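Local coordinates for protein alginate lyase AlgAT5 (Defluviitalea, PDB 5ZQI) that probably cleaves alginate by beta-elimination, as a beta-sandwich lyase of polysaccharide lyase family 7, at residues Gln149-Leu154 with Thr197-Gly202; His160-Gln165 with Met175-Gly180; Asn181-Glu186 with Ala193-Asp198; Ala239-Gln244 with Gly257-Tyr262. One frame throughout, in Å; residues are numbered along the deposited sequence.

Contact 1 of 4, residues Gln149-Leu154 with Thr197-Gly202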
loop_
_atom_site.group_PDB
_atom_site.type_symbol
_atom_site.label_atom_id
_atom_site.label_comp_id
_atom_site.label_asym_id
_atom_site.label_seq_id
_atom_site.Cartn_x
_atom_site.Cartn_y
_atom_site.Cartn_z
ATOM N N GLN A 149 10.263 -2.706 1.161
ATOM C CA GLN A 149 10.082 -1.472 0.397
ATOM C C GLN A 149 10.941 -0.363 0.981
ATOM O O GLN A 149 11.539 -0.512 2.053
ATOM C CB GLN A 149 8.595 -1.064 0.366
ATOM C CG GLN A 149 7.994 -0.741 1.765
ATOM C CD GLN A 149 6.533 -0.389 1.710
ATOM O OE1 GLN A 149 6.028 0.073 0.692
ATOM N NE2 GLN A 149 5.841 -0.630 2.794
ATOM N N LYS A 150 11.011 0.758 0.255
ATOM C CA LYS A 150 11.582 1.994 0.787
ATOM C C LYS A 150 10.719 3.143 0.305
ATOM O O LYS A 150 10.171 3.082 -0.797
ATOM C CB LYS A 150 13.025 2.179 0.379
ATOM C CG LYS A 150 13.243 2.360 -1.107
ATOM C CD LYS A 150 14.733 2.461 -1.425
ATOM C CE LYS A 150 14.960 2.548 -2.907
ATOM N NZ LYS A 150 16.431 2.495 -3.206
ATOM N N ILE A 151 10.503 4.139 1.150
ATOM C CA ILE A 151 9.747 5.330 0.766
ATOM C C ILE A 151 10.739 6.385 0.293
ATOM O O ILE A 151 11.734 6.653 0.983
ATOM C CB ILE A 151 8.886 5.845 1.926
ATOM C CG1 ILE A 151 7.970 4.735 2.457
ATOM C CG2 ILE A 151 8.109 7.102 1.472
ATOM C CD1 ILE A 151 7.408 5.026 3.864
ATOM N N THR A 152 10.510 6.956 -0.899
ATOM C CA THR A 152 11.522 7.802 -1.521
ATOM C C THR A 152 11.149 9.271 -1.673
ATOM O O THR A 152 12.048 10.089 -1.903
ATOM C CB THR A 152 11.915 7.264 -2.904
ATOM O OG1 THR A 152 10.750 7.117 -3.725
ATOM C CG2 THR A 152 12.585 5.895 -2.789
ATOM N N HIS A 153 9.877 9.637 -1.525
ATOM C CA HIS A 153 9.495 11.026 -1.738
ATOM C C HIS A 153 8.174 11.275 -1.030
ATOM O O HIS A 153 7.312 10.394 -0.960
ATOM C CB HIS A 153 9.377 11.348 -3.236
ATOM C CG HIS A 153 9.483 12.804 -3.567
ATOM N ND1 HIS A 153 10.673 13.420 -3.902
ATOM C CD2 HIS A 153 8.526 13.753 -3.675
ATOM C CE1 HIS A 153 10.445 14.695 -4.163
ATOM N NE2 HIS A 153 9.154 14.927 -4.012
ATOM N N LEU A 154 8.026 12.493 -0.504
ATOM C CA LEU A 154 6.862 12.943 0.245
ATOM C C LEU A 154 6.383 14.271 -0.298
ATOM O O LEU A 154 7.179 15.073 -0.792
ATOM C CB LEU A 154 7.175 13.124 1.743
ATOM C CG LEU A 154 7.581 11.863 2.514
ATOM C CD1 LEU A 154 7.997 12.274 3.921
ATOM C CD2 LEU A 154 6.476 10.853 2.529
ATOM N N THR A 197 10.555 5.999 14.737
ATOM C CA THR A 197 10.456 7.436 14.953
ATOM C C THR A 197 11.605 8.214 14.314
ATOM O O THR A 197 11.671 9.446 14.458
ATOM C CB THR A 197 10.413 7.768 16.455
ATOM O OG1 THR A 197 11.546 7.194 17.117
ATOM C CG2 THR A 197 9.129 7.245 17.087
ATOM N N ASP A 198 12.474 7.541 13.557
ATOM C CA ASP A 198 13.639 8.157 12.937
ATOM C C ASP A 198 13.809 7.597 11.526
ATOM O O ASP A 198 14.882 7.138 11.143
ATOM C CB ASP A 198 14.878 7.922 13.797
ATOM C CG ASP A 198 16.141 8.598 13.245
ATOM O OD1 ASP A 198 16.114 9.802 12.878
ATOM O OD2 ASP A 198 17.195 7.911 13.219
ATOM N N TYR A 199 12.741 7.602 10.731
ATOM C CA TYR A 199 12.782 7.015 9.404
ATOM C C TYR A 199 13.322 8.024 8.397
ATOM O O TYR A 199 12.746 9.104 8.211
ATOM C CB TYR A 199 11.404 6.525 8.933
ATOM C CG TYR A 199 11.488 5.893 7.561
ATOM C CD1 TYR A 199 11.918 4.589 7.418
ATOM C CD2 TYR A 199 11.170 6.608 6.420
ATOM C CE1 TYR A 199 12.035 4.009 6.182
ATOM C CE2 TYR A 199 11.301 6.038 5.174
ATOM C CZ TYR A 199 11.767 4.748 5.060
ATOM O OH TYR A 199 11.930 4.183 3.816
ATOM N N GLU A 200 14.422 7.665 7.740
ATOM C CA GLU A 200 15.019 8.493 6.702
ATOM C C GLU A 200 14.630 7.975 5.322
ATOM O O GLU A 200 14.728 6.780 5.055
ATOM C CB GLU A 200 16.541 8.524 6.839
ATOM C CG GLU A 200 17.056 9.082 8.137
ATOM C CD GLU A 200 18.575 9.072 8.192
ATOM O OE1 GLU A 200 19.202 9.074 7.105
ATOM O OE2 GLU A 200 19.136 9.057 9.315
ATOM N N LEU A 201 14.193 8.880 4.455
ATOM C CA LEU A 201 13.770 8.494 3.120
ATOM C C LEU A 201 14.879 7.700 2.447
ATOM O O LEU A 201 16.070 8.015 2.585
ATOM C CB LEU A 201 13.411 9.713 2.271
ATOM C CG LEU A 201 12.109 10.440 2.648
ATOM C CD1 LEU A 201 12.055 11.708 1.775
ATOM C CD2 LEU A 201 10.899 9.581 2.514
ATOM N N GLY A 202 14.477 6.682 1.696
ATOM C CA GLY A 202 15.396 5.810 1.007
ATOM C C GLY A 202 15.821 4.585 1.781
ATOM O O GLY A 202 16.542 3.755 1.233
HETATM O O HOH W 1 17.978 3.997 -1.113
#
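Near the end of a long strand of the beta-sandwich, Ile151 and Leu154 are covered by Tyr199 and Leu201 of a connecting loop that runs roughly across the strand. Two hydrogen bonds fix the loop to the backbone of Ile151. Its N-H points almost straight at Tyr199 OH (Ile151 N to OH 3.0 Å, 168° at the hydrogen), and the same hydroxyl bonds onward to the carbonyl of Thr203. Its carbonyl takes the N-H of Gly202 (Ile151 O to Gly202 N 2.8 Å). Tyrosine suits its place because the long ring carries a hydroxyl to the strand: with CG anti to the backbone N (chi1 -179°), it passes Ile151 obliquely, Tyr199 CE2 lying 4.1 Å from Ile151 CB.

Leu201 adds a second apolar contact. Its CD2 methyl lies 3.9 Å from Ile151 CG2 and 4.0 Å from Leu154 CG, bridging the two strand residues. Gly202 has a positive phi (91°), where a CB would jam against the preceding carbonyl oxygen. Its own carbonyl joins Lys150 through a water, which accepts from Lys150 NZ at 3.0 Å and donates to Gly202 O at 2.8 Å; the ammonium also bonds Tyr262 OH.

On its other flank the strand pairs with strand 256-269, where Thr152 and His153 both face Glu258 in a classic beta bulge. Ile151 and Leu154 meanwhile lean on Val161 of strand 160-167 and Leu178 of strand 172-179, in the opposing sheet.

Contact 2 of 4, residues His160-Gln165 with Met175-Gly180. With SO4 (sulfate ion), chain B.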
loop_
_atom_site.group_PDB
_atom_site.type_symbol
_atom_site.label_atom_id
_atom_site.label_comp_id
_atom_site.label_asym_id
_atom_site.label_seq_id
_atom_site.Cartn_x
_atom_site.Cartn_y
_atom_site.Cartn_z
ATOM N N HIS A 160 2.744 13.290 4.095
ATOM C CA HIS A 160 2.073 12.104 4.606
ATOM C C HIS A 160 1.780 11.110 3.493
ATOM O O HIS A 160 1.150 11.468 2.495
ATOM C CB HIS A 160 0.724 12.447 5.265
ATOM C CG HIS A 160 0.790 13.359 6.450
ATOM N ND1 HIS A 160 -0.340 13.667 7.174
ATOM C CD2 HIS A 160 1.811 14.020 7.046
ATOM C CE1 HIS A 160 -0.014 14.478 8.168
ATOM N NE2 HIS A 160 1.290 14.692 8.126
ATOM N N VAL A 161 2.175 9.848 3.693
ATOM C CA VAL A 161 1.843 8.788 2.742
ATOM C C VAL A 161 1.464 7.512 3.482
ATOM O O VAL A 161 1.839 7.292 4.636
ATOM C CB VAL A 161 2.996 8.478 1.749
ATOM C CG1 VAL A 161 3.347 9.710 0.913
ATOM C CG2 VAL A 161 4.200 7.895 2.501
ATOM N N VAL A 162 0.729 6.648 2.765
ATOM C CA VAL A 162 0.325 5.324 3.249
ATOM C C VAL A 162 0.879 4.290 2.283
ATOM O O VAL A 162 0.699 4.414 1.065
ATOM C CB VAL A 162 -1.206 5.219 3.378
ATOM C CG1 VAL A 162 -1.669 3.762 3.523
ATOM C CG2 VAL A 162 -1.721 6.042 4.580
ATOM N N VAL A 163 1.493 3.247 2.830
ATOM C CA VAL A 163 2.244 2.243 2.089
ATOM C C VAL A 163 1.952 0.849 2.640
ATOM O O VAL A 163 2.830 0.130 3.128
ATOM C CB VAL A 163 3.740 2.576 2.155
ATOM C CG1 VAL A 163 4.008 3.906 1.409
ATOM C CG2 VAL A 163 4.275 2.614 3.567
ATOM N N GLY A 164 0.698 0.479 2.600
ATOM C CA GLY A 164 0.247 -0.817 3.065
ATOM C C GLY A 164 -1.013 -0.663 3.883
ATOM O O GLY A 164 -1.100 0.200 4.774
ATOM N N GLN A 165 -2.019 -1.480 3.593
ATOM C CA GLN A 165 -3.260 -1.431 4.335
ATOM C C GLN A 165 -3.892 -2.810 4.486
ATOM O O GLN A 165 -3.693 -3.721 3.667
ATOM C CB GLN A 165 -4.334 -0.570 3.652
ATOM C CG GLN A 165 -3.915 0.776 3.175
ATOM C CD GLN A 165 -5.123 1.562 2.687
ATOM O OE1 GLN A 165 -6.120 1.671 3.393
ATOM N NE2 GLN A 165 -5.054 2.088 1.469
ATOM N N MET A 175 -3.527 1.055 8.524
ATOM C CA MET A 175 -2.667 1.581 7.483
ATOM C C MET A 175 -1.248 1.778 8.010
ATOM O O MET A 175 -1.046 2.182 9.163
ATOM C CB MET A 175 -3.175 2.923 6.913
ATOM C CG MET A 175 -4.610 2.867 6.391
ATOM S SD MET A 175 -5.094 4.235 5.342
ATOM C CE MET A 175 -4.886 5.563 6.515
ATOM N N ILE A 176 -0.274 1.478 7.156
ATOM C CA ILE A 176 1.130 1.768 7.409
ATOM C C ILE A 176 1.397 3.175 6.893
ATOM O O ILE A 176 1.357 3.414 5.689
ATOM C CB ILE A 176 2.037 0.730 6.741
ATOM C CG1 ILE A 176 1.584 -0.698 7.086
ATOM C CG2 ILE A 176 3.514 0.962 7.150
ATOM C CD1 ILE A 176 1.534 -1.048 8.573
ATOM N N ARG A 177 1.714 4.095 7.797
ATOM C CA ARG A 177 1.683 5.522 7.507
ATOM C C ARG A 177 3.020 6.154 7.865
ATOM O O ARG A 177 3.567 5.911 8.946
ATOM C CB ARG A 177 0.559 6.177 8.289
ATOM C CG ARG A 177 0.273 7.619 7.917
ATOM C CD ARG A 177 -1.082 8.064 8.533
ATOM N NE ARG A 177 -1.318 9.473 8.230
ATOM C CZ ARG A 177 -2.376 9.964 7.601
ATOM N NH1 ARG A 177 -3.391 9.187 7.294
ATOM N NH2 ARG A 177 -2.427 11.253 7.351
ATOM N N LEU A 178 3.519 7.004 6.974
ATOM C CA LEU A 178 4.703 7.823 7.225
ATOM C C LEU A 178 4.284 9.285 7.215
ATOM O O LEU A 178 3.677 9.749 6.248
ATOM C CB LEU A 178 5.787 7.575 6.190
ATOM C CG LEU A 178 7.077 8.348 6.476
ATOM C CD1 LEU A 178 7.852 7.849 7.673
ATOM C CD2 LEU A 178 7.959 8.327 5.207
ATOM N N GLU A 179 4.619 10.006 8.281
ATOM C CA GLU A 179 4.425 11.451 8.386
ATOM C C GLU A 179 5.823 11.993 8.686
ATOM O O GLU A 179 6.311 11.854 9.807
ATOM C CB GLU A 179 3.420 11.814 9.475
ATOM C CG GLU A 179 2.056 11.217 9.225
ATOM C CD GLU A 179 1.011 11.617 10.210
ATOM O OE1 GLU A 179 1.331 12.126 11.310
ATOM O OE2 GLU A 179 -0.178 11.386 9.904
ATOM N N GLY A 180 6.471 12.579 7.705
ATOM C CA GLY A 180 7.844 13.039 7.896
ATOM C C GLY A 180 8.783 11.882 8.200
ATOM O O GLY A 180 8.904 10.939 7.404
HETATM S S SO4 B . -5.948 12.936 7.206
HETATM O O1 SO4 B . -5.698 14.082 8.080
HETATM O O2 SO4 B . -6.431 11.801 7.991
HETATM O O3 SO4 B . -6.934 13.296 6.191
HETATM O O4 SO4 B . -4.709 12.525 6.551
#
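Arg177 NH2 is gripped twice: it donates to O4 of a bound sulfate at 2.7 Å and to His160 ND1 at 3.2 Å. Both residues stand on one face of the antiparallel hairpin of strands 160-167 and 172-179. The sulfate, probably picked up from the crystallisation medium, is also held by Tyr118 and Lys158, and Lys158 bonds His160 ND1 as well. Arginine suits the spot because its chain leaves the backbone in a fully extended run (chi1 -171°), and NE thereby reaches Glu179 OE2 in a 2.8 Å salt bridge while NH1 meets Glu186.

Glu179 CG makes a CH-pi contact over the centre of the His160 ring, and the carboxylate beyond lies 13° from parallel with it, OE2 over the same face. With an alanine here the His160 ring is gone, which would probably leave Arg177 NH2 without one acceptor and Glu179 without the surface it lies on.

Further along, a beta bulge shifts the pairing by one residue. There Ile176 N bonds Gly164 O at 2.8 Å; a side chain on Gly164 would crowd Ile176. Gln165, which opens the QIH motif of the family, bonds Glu122 through NE2, while its OE1 lies 3.4 Å from Met175 SD.

Contact 3 of 4, residues Asn181-Glu186 with Ala193-Asp198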
loop_
_atom_site.group_PDB
_atom_site.type_symbol
_atom_site.label_atom_id
_atom_site.label_comp_id
_atom_site.label_asym_id
_atom_site.label_seq_id
_atom_site.Cartn_x
_atom_site.Cartn_y
_atom_site.Cartn_z
ATOM N N ASN A 181 9.456 11.924 9.360
ATOM C CA ASN A 181 10.320 10.839 9.805
ATOM C C ASN A 181 9.629 9.846 10.742
ATOM O O ASN A 181 10.299 8.962 11.289
ATOM C CB ASN A 181 11.570 11.421 10.503
ATOM C CG ASN A 181 12.352 12.360 9.621
ATOM O OD1 ASN A 181 12.442 13.564 9.890
ATOM N ND2 ASN A 181 12.962 11.818 8.573
ATOM N N HIS A 182 8.307 9.939 10.883
ATOM C CA HIS A 182 7.515 9.150 11.825
ATOM C C HIS A 182 6.702 8.088 11.080
ATOM O O HIS A 182 5.694 8.387 10.424
ATOM C CB HIS A 182 6.606 10.084 12.627
ATOM C CG HIS A 182 5.794 9.390 13.667
ATOM N ND1 HIS A 182 4.665 9.953 14.225
ATOM C CD2 HIS A 182 5.983 8.208 14.297
ATOM C CE1 HIS A 182 4.195 9.138 15.152
ATOM N NE2 HIS A 182 4.965 8.069 15.205
ATOM N N LEU A 183 7.137 6.825 11.202
ATOM C CA LEU A 183 6.496 5.672 10.580
ATOM C C LEU A 183 5.723 4.921 11.656
ATOM O O LEU A 183 6.304 4.534 12.668
ATOM C CB LEU A 183 7.569 4.793 9.950
ATOM C CG LEU A 183 7.060 3.618 9.151
ATOM C CD1 LEU A 183 6.384 4.024 7.844
ATOM C CD2 LEU A 183 8.163 2.597 8.811
ATOM N N PHE A 184 4.419 4.712 11.433
ATOM C CA PHE A 184 3.548 4.178 12.464
ATOM C C PHE A 184 2.366 3.462 11.830
ATOM O O PHE A 184 2.139 3.533 10.625
ATOM C CB PHE A 184 3.075 5.290 13.427
ATOM C CG PHE A 184 2.263 6.376 12.785
ATOM C CD1 PHE A 184 2.877 7.468 12.227
ATOM C CD2 PHE A 184 0.877 6.305 12.760
ATOM C CE1 PHE A 184 2.137 8.479 11.634
ATOM C CE2 PHE A 184 0.121 7.313 12.158
ATOM C CZ PHE A 184 0.755 8.400 11.612
ATOM N N VAL A 185 1.651 2.709 12.656
ATOM C CA VAL A 185 0.420 2.036 12.262
ATOM C C VAL A 185 -0.738 2.909 12.707
ATOM O O VAL A 185 -0.816 3.293 13.892
ATOM C CB VAL A 185 0.305 0.623 12.864
ATOM C CG1 VAL A 185 -0.901 -0.078 12.305
ATOM C CG2 VAL A 185 1.563 -0.151 12.654
ATOM N N GLU A 186 -1.626 3.236 11.761
ATOM C CA GLU A 186 -2.820 4.039 12.007
ATOM C C GLU A 186 -4.072 3.174 11.903
ATOM O O GLU A 186 -4.152 2.259 11.069
ATOM C CB GLU A 186 -2.904 5.191 10.999
ATOM C CG GLU A 186 -3.821 6.311 11.428
ATOM C CD GLU A 186 -3.997 7.398 10.363
ATOM O OE1 GLU A 186 -4.571 7.092 9.278
ATOM O OE2 GLU A 186 -3.578 8.535 10.594
ATOM N N ALA A 193 0.519 2.396 17.042
ATOM C CA ALA A 193 1.837 1.966 17.478
ATOM C C ALA A 193 2.874 2.569 16.552
ATOM O O ALA A 193 2.646 2.663 15.348
ATOM C CB ALA A 193 1.963 0.441 17.460
ATOM N N ASP A 194 4.019 2.917 17.118
ATOM C CA ASP A 194 5.169 3.335 16.340
ATOM C C ASP A 194 5.860 2.148 15.687
ATOM O O ASP A 194 6.003 1.083 16.290
ATOM C CB ASP A 194 6.165 4.055 17.258
ATOM C CG ASP A 194 5.726 5.454 17.638
ATOM O OD1 ASP A 194 4.733 5.959 17.057
ATOM O OD2 ASP A 194 6.370 6.038 18.529
ATOM N N LEU A 195 6.300 2.342 14.448
ATOM C CA LEU A 195 7.262 1.442 13.834
ATOM C C LEU A 195 8.678 2.014 13.882
ATOM O O LEU A 195 9.615 1.285 14.182
ATOM C CB LEU A 195 6.863 1.135 12.379
ATOM C CG LEU A 195 5.455 0.568 12.173
ATOM C CD1 LEU A 195 5.212 0.305 10.681
ATOM C CD2 LEU A 195 5.242 -0.728 12.972
ATOM N N ASP A 196 8.843 3.307 13.611
ATOM C CA ASP A 196 10.157 3.928 13.516
ATOM C C ASP A 196 9.958 5.422 13.703
ATOM O O ASP A 196 9.292 6.055 12.883
ATOM C CB ASP A 196 10.805 3.626 12.152
ATOM C CG ASP A 196 12.279 3.944 12.103
ATOM O OD1 ASP A 196 12.758 4.756 12.927
ATOM O OD2 ASP A 196 12.980 3.381 11.215
ATOM N N THR A 197 10.555 5.999 14.737
ATOM C CA THR A 197 10.456 7.436 14.953
ATOM C C THR A 197 11.605 8.214 14.314
ATOM O O THR A 197 11.671 9.446 14.458
ATOM C CB THR A 197 10.413 7.768 16.455
ATOM O OG1 THR A 197 11.546 7.194 17.117
ATOM C CG2 THR A 197 9.129 7.245 17.087
ATOM N N ASP A 198 12.474 7.541 13.557
ATOM C CA ASP A 198 13.639 8.157 12.937
ATOM C C ASP A 198 13.809 7.597 11.526
ATOM O O ASP A 198 14.882 7.138 11.143
ATOM C CB ASP A 198 14.878 7.922 13.797
ATOM C CG ASP A 198 16.141 8.598 13.245
ATOM O OD1 ASP A 198 16.114 9.802 12.878
ATOM O OD2 ASP A 198 17.195 7.911 13.219
#
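The imidazole of His182 and the carboxylate of Asp194 stand almost perpendicular, their planes 88° apart. His182 NE2 donates to Asp194 OD1 at 2.8 Å, nearly straight at 172°; the oxygen lies in the ring plane, yet the donor approaches from above the carboxylate plane. The His182 side chain turns away from its own backbone N (chi1 -177°), which carries the ring to the neighbouring strand, and Phe184, two residues on, lays CD1 over its centre, 3.5 Å above the plane. Histidine thus serves both as donor and as flat surface. A leucine in its place would probably leave Asp194 OD1 without this donor and Phe184 without a ring to lie against.

These residues belong to the hairpin of strands 182-187 and 190-194, with a classic beta bulge just past strand 190-194, where Leu195 and Asp196 both face Leu183. Leu183 O accepts from Leu195 N at 2.8 Å and Asp196 N at 3.0 Å, both from the same face of its carbonyl plane.

The bulge brings Leu195 obliquely across Leu183 and Val185. Its CB lies 4.1 Å from Leu183 CD2, and its CD2 sits 3.7 Å from Val185 CG2. Branched apolar chains fit here because Val218 and Tyr220 of the opposing sheet cover them. Past the bulge, Asp196 OD1 accepts from Asp198 N at 2.9 Å in an Asx turn, while its OD2 bonds Tyr220 OH.

Contact 4 of 4, residues Ala239-Gln244 with Gly257-Tyr262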
loop_
_atom_site.group_PDB
_atom_site.type_symbol
_atom_site.label_atom_id
_atom_site.label_comp_id
_atom_site.label_asym_id
_atom_site.label_seq_id
_atom_site.Cartn_x
_atom_site.Cartn_y
_atom_site.Cartn_z
ATOM N N ALA A 239 -1.294 -2.504 -1.200
ATOM C CA ALA A 239 0.109 -2.109 -1.121
ATOM C C ALA A 239 0.409 -1.191 -2.297
ATOM O O ALA A 239 -0.144 -1.355 -3.390
ATOM C CB ALA A 239 1.035 -3.329 -1.159
ATOM N N GLY A 240 1.323 -0.258 -2.080
ATOM C CA GLY A 240 1.710 0.693 -3.094
ATOM C C GLY A 240 1.871 2.058 -2.475
ATOM O O GLY A 240 2.436 2.184 -1.374
ATOM N N MET A 241 1.351 3.079 -3.159
ATOM C CA MET A 241 1.452 4.461 -2.690
ATOM C C MET A 241 0.091 5.129 -2.642
ATOM O O MET A 241 -0.580 5.258 -3.669
ATOM C CB MET A 241 2.411 5.256 -3.608
ATOM C CG MET A 241 2.485 6.762 -3.341
ATOM S SD MET A 241 2.789 7.200 -1.605
ATOM C CE MET A 241 4.349 6.352 -1.315
ATOM N N TYR A 242 -0.304 5.567 -1.450
ATOM C CA TYR A 242 -1.569 6.275 -1.194
ATOM C C TYR A 242 -1.187 7.607 -0.569
ATOM O O TYR A 242 -0.853 7.679 0.622
ATOM C CB TYR A 242 -2.468 5.428 -0.308
ATOM C CG TYR A 242 -3.862 5.932 -0.047
ATOM C CD1 TYR A 242 -4.480 6.859 -0.885
ATOM C CD2 TYR A 242 -4.571 5.460 1.041
ATOM C CE1 TYR A 242 -5.780 7.289 -0.648
ATOM C CE2 TYR A 242 -5.842 5.889 1.282
ATOM C CZ TYR A 242 -6.437 6.786 0.439
ATOM O OH TYR A 242 -7.741 7.228 0.701
ATOM N N THR A 243 -1.143 8.647 -1.401
ATOM C CA THR A 243 -0.622 9.950 -0.981
ATOM C C THR A 243 -1.671 10.727 -0.203
ATOM O O THR A 243 -2.711 11.083 -0.758
ATOM C CB THR A 243 -0.168 10.735 -2.202
ATOM O OG1 THR A 243 0.843 9.954 -2.878
ATOM C CG2 THR A 243 0.438 12.071 -1.800
ATOM N N GLN A 244 -1.396 11.043 1.068
ATOM C CA GLN A 244 -2.407 11.697 1.913
ATOM C C GLN A 244 -2.302 13.217 1.819
ATOM O O GLN A 244 -2.231 13.924 2.818
ATOM C CB GLN A 244 -2.303 11.247 3.364
ATOM C CG GLN A 244 -2.216 9.758 3.549
ATOM C CD GLN A 244 -3.494 9.063 3.226
ATOM O OE1 GLN A 244 -4.463 9.191 3.969
ATOM N NE2 GLN A 244 -3.510 8.310 2.136
ATOM N N GLY A 257 3.948 11.653 -3.480
ATOM C CA GLY A 257 4.506 10.542 -2.731
ATOM C C GLY A 257 5.016 9.467 -3.683
ATOM O O GLY A 257 4.445 9.240 -4.747
ATOM N N GLU A 258 6.099 8.819 -3.287
ATOM C CA GLU A 258 6.683 7.759 -4.089
ATOM C C GLU A 258 7.338 6.732 -3.178
ATOM O O GLU A 258 7.970 7.084 -2.173
ATOM C CB GLU A 258 7.694 8.311 -5.088
ATOM C CG GLU A 258 8.234 7.274 -6.081
ATOM C CD GLU A 258 9.065 7.938 -7.148
ATOM O OE1 GLU A 258 10.313 7.937 -6.998
ATOM O OE2 GLU A 258 8.505 8.482 -8.134
ATOM N N ASN A 259 7.205 5.457 -3.561
ATOM C CA ASN A 259 7.920 4.371 -2.901
ATOM C C ASN A 259 8.343 3.323 -3.927
ATOM O O ASN A 259 7.930 3.337 -5.088
ATOM C CB ASN A 259 7.081 3.760 -1.758
ATOM C CG ASN A 259 5.858 3.002 -2.242
ATOM O OD1 ASN A 259 5.235 3.337 -3.231
ATOM N ND2 ASN A 259 5.529 1.931 -1.534
ATOM N N GLU A 260 9.221 2.427 -3.495
ATOM C CA GLU A 260 9.760 1.354 -4.321
ATOM C C GLU A 260 9.583 0.060 -3.537
ATOM O O GLU A 260 10.033 -0.034 -2.388
ATOM C CB GLU A 260 11.231 1.598 -4.664
ATOM C CG GLU A 260 11.464 2.884 -5.437
ATOM C CD GLU A 260 12.858 3.039 -6.022
ATOM O OE1 GLU A 260 13.614 2.028 -6.072
ATOM O OE2 GLU A 260 13.187 4.169 -6.428
ATOM N N ILE A 261 8.900 -0.913 -4.140
ATOM C CA ILE A 261 8.650 -2.219 -3.518
ATOM C C ILE A 261 9.574 -3.240 -4.185
ATOM O O ILE A 261 9.490 -3.479 -5.397
ATOM C CB ILE A 261 7.168 -2.660 -3.617
ATOM C CG1 ILE A 261 6.293 -1.612 -2.929
ATOM C CG2 ILE A 261 7.004 -4.083 -3.058
ATOM C CD1 ILE A 261 4.799 -2.003 -2.836
ATOM N N TYR A 262 10.403 -3.886 -3.373
ATOM C CA TYR A 262 11.352 -4.912 -3.800
ATOM C C TYR A 262 10.776 -6.316 -3.753
ATOM O O TYR A 262 11.069 -7.128 -4.642
ATOM C CB TYR A 262 12.588 -4.856 -2.889
ATOM C CG TYR A 262 13.477 -3.676 -3.111
ATOM C CD1 TYR A 262 13.171 -2.442 -2.569
ATOM C CD2 TYR A 262 14.623 -3.786 -3.893
ATOM C CE1 TYR A 262 13.930 -1.394 -2.845
ATOM C CE2 TYR A 262 15.436 -2.719 -4.123
ATOM C CZ TYR A 262 15.082 -1.538 -3.655
ATOM O OH TYR A 262 15.931 -0.416 -3.842
#
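Van der Waals packing carries most of this contact, with Met241 lying against Gly257, Glu258 and Asn259. The methionine chain starts out opposite its backbone N (chi1 173°) and then bends twice, so the thioether curls along the facing backbone instead of running straight into it. Met241 CG lies 3.5 Å from Gly257 O, and its methyl CE is 3.5 Å from Glu258 C. A flexible, unbranched methionine can follow such a surface. Gly257 is the complement: a CB there would fall 2.8 Å from both Met241 SD and Thr243 OG1. At the other end Ile261 CD1 covers the chain's corner, 4.3 Å from Ala239 CB and 4.0 Å from Gly240 N. Gly240, with phi 139°, adopts a backbone shape that would jam a side chain against the preceding carbonyl.

Polar groups at the contact have hydrogen-bond partners in other strands: Asn259 ND2 donates to Gln149 OE1, and Thr243 OG1 bonds the carbonyl of Ala106. Asn259 ND2 also lies 3.1 Å from Gly240 O. Separately, within its own segment, Gln244 NE2 donates to Tyr242 O at 3.1 Å from well above the carbonyl plane, and the same nitrogen sits over the centre of the Tyr242 ring.

Residues 239-244 are the last six of the YFKAGxYxQ motif of family 7. The axes of the short segments 241-243 and 257-261 come within 6.9 Å, running nearly antiparallel, in different sheets: strand 241-243 lies beside strands 120-127 and 160-167, whereas strand 256-269 lies between 102-107 and 142-153, so the contact fills part of the sandwich interior.

From the N terminus, strand 142-153 opens contact 1, whose partner is the loop at 197-202, closing a loop of 42 residues. Only contact 2 nests inside it, closing the turn between strands 160-167 and 172-179. Contact 3 follows, closing the next hairpin and ending on the same stretch as contact 1, with which it shares Thr197 and Asp198. Contacts 2 and 3 lie in series and extend one sheet through the pairing of 172-179 with 182-187. Contact 4 opens later and crosses none of the others. It joins strand 241-243, beside contact 2, to strand 256-269, beside contact 1; like the packing between contacts 1 and 2, it joins the two sheets.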